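Local coordinates for methylated RNA-binding protein 1 (Saccharomyces cerevisiae S288c, PDB 4RCM) that recognises N6-methyladenosine in RNA through its YTH domain and, by binding the PHO4 mRNA 3'-UTR, lowers that transcript's stability, at residues F18-S23 with Q137-S142. Residues are numbered along the deposited sequence; the frame is centred on the assembly and turned at random.
Sequences FFVIKS and QEIPYS. With nucleotides of chain C.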
ATOM      1  N   PHE A  18      -3.061  -8.449  -2.383  1.00 11.07           N
ATOM      2  CA  PHE A  18      -1.998  -7.520  -1.956  1.00 10.48           C
ATOM      3  C   PHE A  18      -1.290  -6.957  -3.174  1.00 10.38           C
ATOM      4  O   PHE A  18      -0.836  -7.719  -4.033  1.00  9.27           O
ATOM      5  CB  PHE A  18      -0.950  -8.245  -1.114  1.00 10.62           C
ATOM      6  CG  PHE A  18      -1.479  -8.809   0.162  1.00 10.49           C
ATOM      7  CD1 PHE A  18      -1.496  -8.050   1.305  1.00 10.17           C
ATOM      8  CD2 PHE A  18      -1.952 -10.120   0.216  1.00  9.32           C
ATOM      9  CE1 PHE A  18      -2.017  -8.557   2.471  1.00 10.51           C
ATOM     10  CE2 PHE A  18      -2.443 -10.644   1.399  1.00  9.92           C
ATOM     11  CZ  PHE A  18      -2.454  -9.867   2.543  1.00  9.78           C
ATOM     12  N   PHE A  19      -1.113  -5.636  -3.199  1.00  9.87           N
ATOM     13  CA  PHE A  19      -0.357  -4.962  -4.255  1.00 11.11           C
ATOM     14  C   PHE A  19       0.599  -3.979  -3.667  1.00 11.18           C
ATOM     15  O   PHE A  19       0.321  -3.390  -2.614  1.00 12.78           O
ATOM     16  CB  PHE A  19      -1.275  -4.176  -5.168  1.00 10.49           C
ATOM     17  CG  PHE A  19      -2.320  -5.006  -5.812  1.00 10.06           C
ATOM     18  CD1 PHE A  19      -3.532  -5.209  -5.177  1.00 11.02           C
ATOM     19  CD2 PHE A  19      -2.099  -5.587  -7.044  1.00 10.51           C
ATOM     20  CE1 PHE A  19      -4.515  -5.992  -5.741  1.00 10.79           C
ATOM     21  CE2 PHE A  19      -3.079  -6.348  -7.634  1.00 11.99           C
ATOM     22  CZ  PHE A  19      -4.287  -6.552  -6.990  1.00 11.50           C
ATOM     23  N   VAL A  20       1.713  -3.767  -4.358  1.00 12.95           N
ATOM     24  CA  VAL A  20       2.648  -2.708  -3.988  1.00 12.43           C
ATOM     25  C   VAL A  20       2.177  -1.400  -4.624  1.00 13.26           C
ATOM     26  O   VAL A  20       1.670  -1.416  -5.739  1.00 14.25           O
ATOM     27  CB  VAL A  20       4.102  -3.016  -4.421  1.00 12.64           C
ATOM     28  CG1 VAL A  20       4.981  -1.778  -4.399  1.00 13.59           C
ATOM     29  CG2 VAL A  20       4.686  -4.065  -3.507  1.00 12.09           C
ATOM     30  N   ILE A  21       2.390  -0.286  -3.910  1.00 12.18           N
ATOM     31  CA  ILE A  21       2.147   1.095  -4.459  1.00 12.95           C
ATOM     32  C   ILE A  21       3.506   1.777  -4.420  1.00 12.50           C
ATOM     33  O   ILE A  21       4.166   1.778  -3.366  1.00 11.06           O
ATOM     34  CB  ILE A  21       1.112   1.929  -3.651  1.00 11.43           C
ATOM     35  CG1 ILE A  21      -0.268   1.284  -3.680  1.00 11.19           C
ATOM     36  CG2 ILE A  21       0.991   3.364  -4.193  1.00 11.41           C
ATOM     37  CD1 ILE A  21      -0.952   1.232  -5.033  1.00 11.35           C
ATOM     38  N   LYS A  22       3.952   2.317  -5.570  1.00 12.53           N
ATOM     39  CA  LYS A  22       5.234   3.081  -5.585  1.00 14.73           C
ATOM     40  C   LYS A  22       4.849   4.520  -5.831  1.00 13.91           C
ATOM     41  O   LYS A  22       4.175   4.853  -6.849  1.00 11.79           O
ATOM     42  CB  LYS A  22       6.196   2.615  -6.692  1.00 17.15           C
ATOM     43  CG  LYS A  22       6.615   1.164  -6.640  1.00 18.77           C
ATOM     44  CD  LYS A  22       7.361   0.810  -5.353  1.00 24.10           C
ATOM     45  CE  LYS A  22       8.705   1.525  -5.197  1.00 26.23           C
ATOM     46  NZ  LYS A  22       9.506   0.983  -4.052  1.00 31.02           N
ATOM     47  N   SER A  23       5.161   5.345  -4.866  1.00 10.78           N
ATOM     48  CA  SER A  23       4.893   6.777  -4.960  1.00 13.45           C
ATOM     49  C   SER A  23       6.166   7.523  -5.326  1.00 13.46           C
ATOM     50  O   SER A  23       7.259   7.202  -4.797  1.00 15.89           O
ATOM     51  CB  SER A  23       4.383   7.296  -3.606  1.00 11.58           C
ATOM     52  OG  SER A  23       4.350   8.704  -3.605  1.00 12.73           O
ATOM     53  N   GLN A 137       2.249  -3.963  -8.627  1.00 12.42           N
ATOM     54  CA  GLN A 137       2.689  -5.332  -8.697  1.00 13.46           C
ATOM     55  C   GLN A 137       1.899  -6.144  -7.676  1.00 12.63           C
ATOM     56  O   GLN A 137       1.903  -5.786  -6.475  1.00 10.67           O
ATOM     57  CB  GLN A 137       4.196  -5.394  -8.335  1.00 14.34           C
ATOM     58  CG  GLN A 137       4.733  -6.769  -8.038  1.00 18.58           C
ATOM     59  CD  GLN A 137       4.616  -7.714  -9.218  1.00 20.52           C
ATOM     60  OE1 GLN A 137       4.042  -8.813  -9.098  1.00 23.83           O
ATOM     61  NE2 GLN A 137       5.170  -7.309 -10.352  1.00 19.10           N
ATOM     62  N   GLU A 138       1.247  -7.212  -8.125  1.00 13.43           N
ATOM     63  CA  GLU A 138       0.517  -8.099  -7.174  1.00 15.43           C
ATOM     64  C   GLU A 138       1.422  -9.008  -6.379  1.00 14.50           C
ATOM     65  O   GLU A 138       2.381  -9.592  -6.911  1.00 14.76           O
ATOM     66  CB  GLU A 138      -0.543  -8.950  -7.836  1.00 16.76           C
ATOM     67  CG  GLU A 138      -1.322  -9.798  -6.826  1.00 16.59           C
ATOM     68  CD  GLU A 138      -2.682 -10.244  -7.297  1.00 19.65           C
ATOM     69  OE1 GLU A 138      -3.033 -10.041  -8.463  1.00 20.14           O
ATOM     70  OE2 GLU A 138      -3.432 -10.786  -6.470  1.00 23.09           O
ATOM     71  N   ILE A 139       1.076  -9.165  -5.105  1.00 14.43           N
ATOM     72  CA  ILE A 139       1.853  -9.946  -4.173  1.00 15.02           C
ATOM     73  C   ILE A 139       0.989 -11.146  -3.660  1.00 15.31           C
ATOM     74  O   ILE A 139      -0.076 -10.950  -3.064  1.00 15.15           O
ATOM     75  CB  ILE A 139       2.303  -9.112  -2.964  1.00 15.53           C
ATOM     76  CG1 ILE A 139       3.107  -7.847  -3.379  1.00 16.16           C
ATOM     77  CG2 ILE A 139       3.081  -9.976  -1.994  1.00 15.37           C
ATOM     78  CD1 ILE A 139       4.465  -8.085  -4.015  1.00 14.48           C
ATOM     79  N   PRO A 140       1.448 -12.381  -3.895  1.00 16.09           N
ATOM     80  CA  PRO A 140       0.642 -13.558  -3.478  1.00 15.72           C
ATOM     81  C   PRO A 140       0.184 -13.494  -2.012  1.00 14.05           C
ATOM     82  O   PRO A 140       0.932 -13.074  -1.164  1.00 12.45           O
ATOM     83  CB  PRO A 140       1.624 -14.740  -3.626  1.00 17.24           C
ATOM     84  CG  PRO A 140       2.721 -14.257  -4.507  1.00 19.36           C
ATOM     85  CD  PRO A 140       2.841 -12.764  -4.215  1.00 17.51           C
ATOM     86  N   TYR A 141      -1.013 -13.999  -1.725  1.00 12.39           N
ATOM     87  CA  TYR A 141      -1.592 -13.911  -0.392  1.00 12.16           C
ATOM     88  C   TYR A 141      -0.631 -14.280   0.734  1.00 11.93           C
ATOM     89  O   TYR A 141      -0.369 -13.473   1.663  1.00  9.33           O
ATOM     90  CB  TYR A 141      -2.827 -14.813  -0.359  1.00 13.21           C
ATOM     91  CG  TYR A 141      -3.557 -14.809   0.929  1.00 12.71           C
ATOM     92  CD1 TYR A 141      -4.437 -13.776   1.276  1.00 12.07           C
ATOM     93  CD2 TYR A 141      -3.385 -15.855   1.820  1.00 12.71           C
ATOM     94  CE1 TYR A 141      -5.125 -13.805   2.501  1.00 13.16           C
ATOM     95  CE2 TYR A 141      -4.068 -15.902   3.023  1.00 13.12           C
ATOM     96  CZ  TYR A 141      -4.931 -14.890   3.374  1.00 11.86           C
ATOM     97  OH  TYR A 141      -5.514 -14.993   4.606  1.00 11.73           O
ATOM     98  N   SER A 142      -0.061 -15.479   0.635  1.00 11.86           N
ATOM     99  CA  SER A 142       0.808 -15.958   1.726  0.50 10.79           C
ATOM    100  C   SER A 142       2.016 -15.055   2.020  1.00 11.50           C
ATOM    101  O   SER A 142       2.338 -14.847   3.212  1.00 10.85           O
ATOM    102  CB  SER A 142       1.225 -17.426   1.530  0.50 10.49           C
ATOM    103  OG  SER A 142       1.921 -17.625   0.326  0.50  9.28           O
TER
ATOM    104  C2  6MZ C   3       3.092   9.798  -7.122  1.00 20.95           C
ATOM    105  C4  6MZ C   3       2.849   7.822  -8.396  1.00 25.84           C
ATOM    106  C5  6MZ C   3       1.397   7.837  -8.164  1.00 26.50           C
ATOM    107  N9  6MZ C   3       3.091   6.725  -9.138  1.00 24.76           N
ATOM    108  N3  6MZ C   3       3.638   8.821  -7.852  1.00 22.26           N
ATOM    109  N1  6MZ C   3       1.765   9.879  -6.877  1.00 24.38           N
ATOM    110  C6  6MZ C   3       0.876   8.973  -7.345  1.00 26.53           C
ATOM    111  N6  6MZ C   3      -0.454   9.082  -7.127  1.00 26.21           N
ATOM    112  C9  6MZ C   3      -1.056  10.252  -6.527  1.00 24.18           C
ATOM    113  N7  6MZ C   3       0.863   6.762  -8.809  1.00 23.25           N
ATOM    114  C8  6MZ C   3       1.913   6.106  -9.399  1.00 24.36           C
ATOM    115  O5' 6MZ C   3       4.645   5.204 -14.260  1.00 50.01           O
ATOM    116  C5' 6MZ C   3       4.093   6.010 -13.190  1.00 45.66           C
ATOM    117  C4' 6MZ C   3       4.991   5.964 -11.946  1.00 39.62           C
ATOM    118  O4' 6MZ C   3       4.562   6.946 -10.979  1.00 31.38           O
ATOM    119  C1' 6MZ C   3       4.486   6.384  -9.643  1.00 29.82           C
ATOM    120  C2' 6MZ C   3       4.954   4.927  -9.811  1.00 29.31           C
ATOM    121  O2' 6MZ C   3       6.362   4.765  -9.489  1.00 26.21           O
ATOM    122  C3' 6MZ C   3       5.008   4.589 -11.259  1.00 32.99           C
ATOM    123  O3' 6MZ C   3       6.237   3.826 -11.411  1.00 25.83           O
TER
HETATM  124  O   HOH W   1      -2.859 -10.801  -4.107  1.00 12.05           O
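F19 and E138 face each other as a non-hydrogen-bonded antiparallel pair, and their side chains lie on the same face of the sheet. With CG of F19 anti to the carbonyl carbon (chi1 -58°), the ring is brought alongside E138. Its CD2 comes within 3.6 Å of CA of E138, and CE2 lies equally near CB. The carboxylate sits farther along, by CE2 and CZ, its plane turned 41° from the ring, while OE1 reaches on to a salt bridge with R17. F19 also packs on L48 and A51 of helix 42-53, so an alanine here would probably open a gap between that helix and the edge strand and leave the aliphatic part of E138 without its apolar cover. Two backbone bonds flank this pair: V20 N gives its hydrogen to Q137 O at 2.9 Å, and I139 N to F18 O. On the other face CB of F18 stands 3.8 Å from CB of I139, whereas V20 meets I139 more loosely. Looser still is the F18-I139 backbone pairing, where a water links F18 N to I139 O in place of a second direct bond. Farther along, CE2 of F18 meets CD1 of Y141 at 3.7 Å as helix 141-151 begins after the N-cap P140. The contact illustrates how a brief edge pairing can rest on few direct bonds, side-chain packing and water: a short, weakly bonded strand lies antiparallel along strand 17-23 at one margin of the mixed sheet of the YTH domain, a PUA-clan fold, whose K22 and S23 bind the N6-methyladenosine.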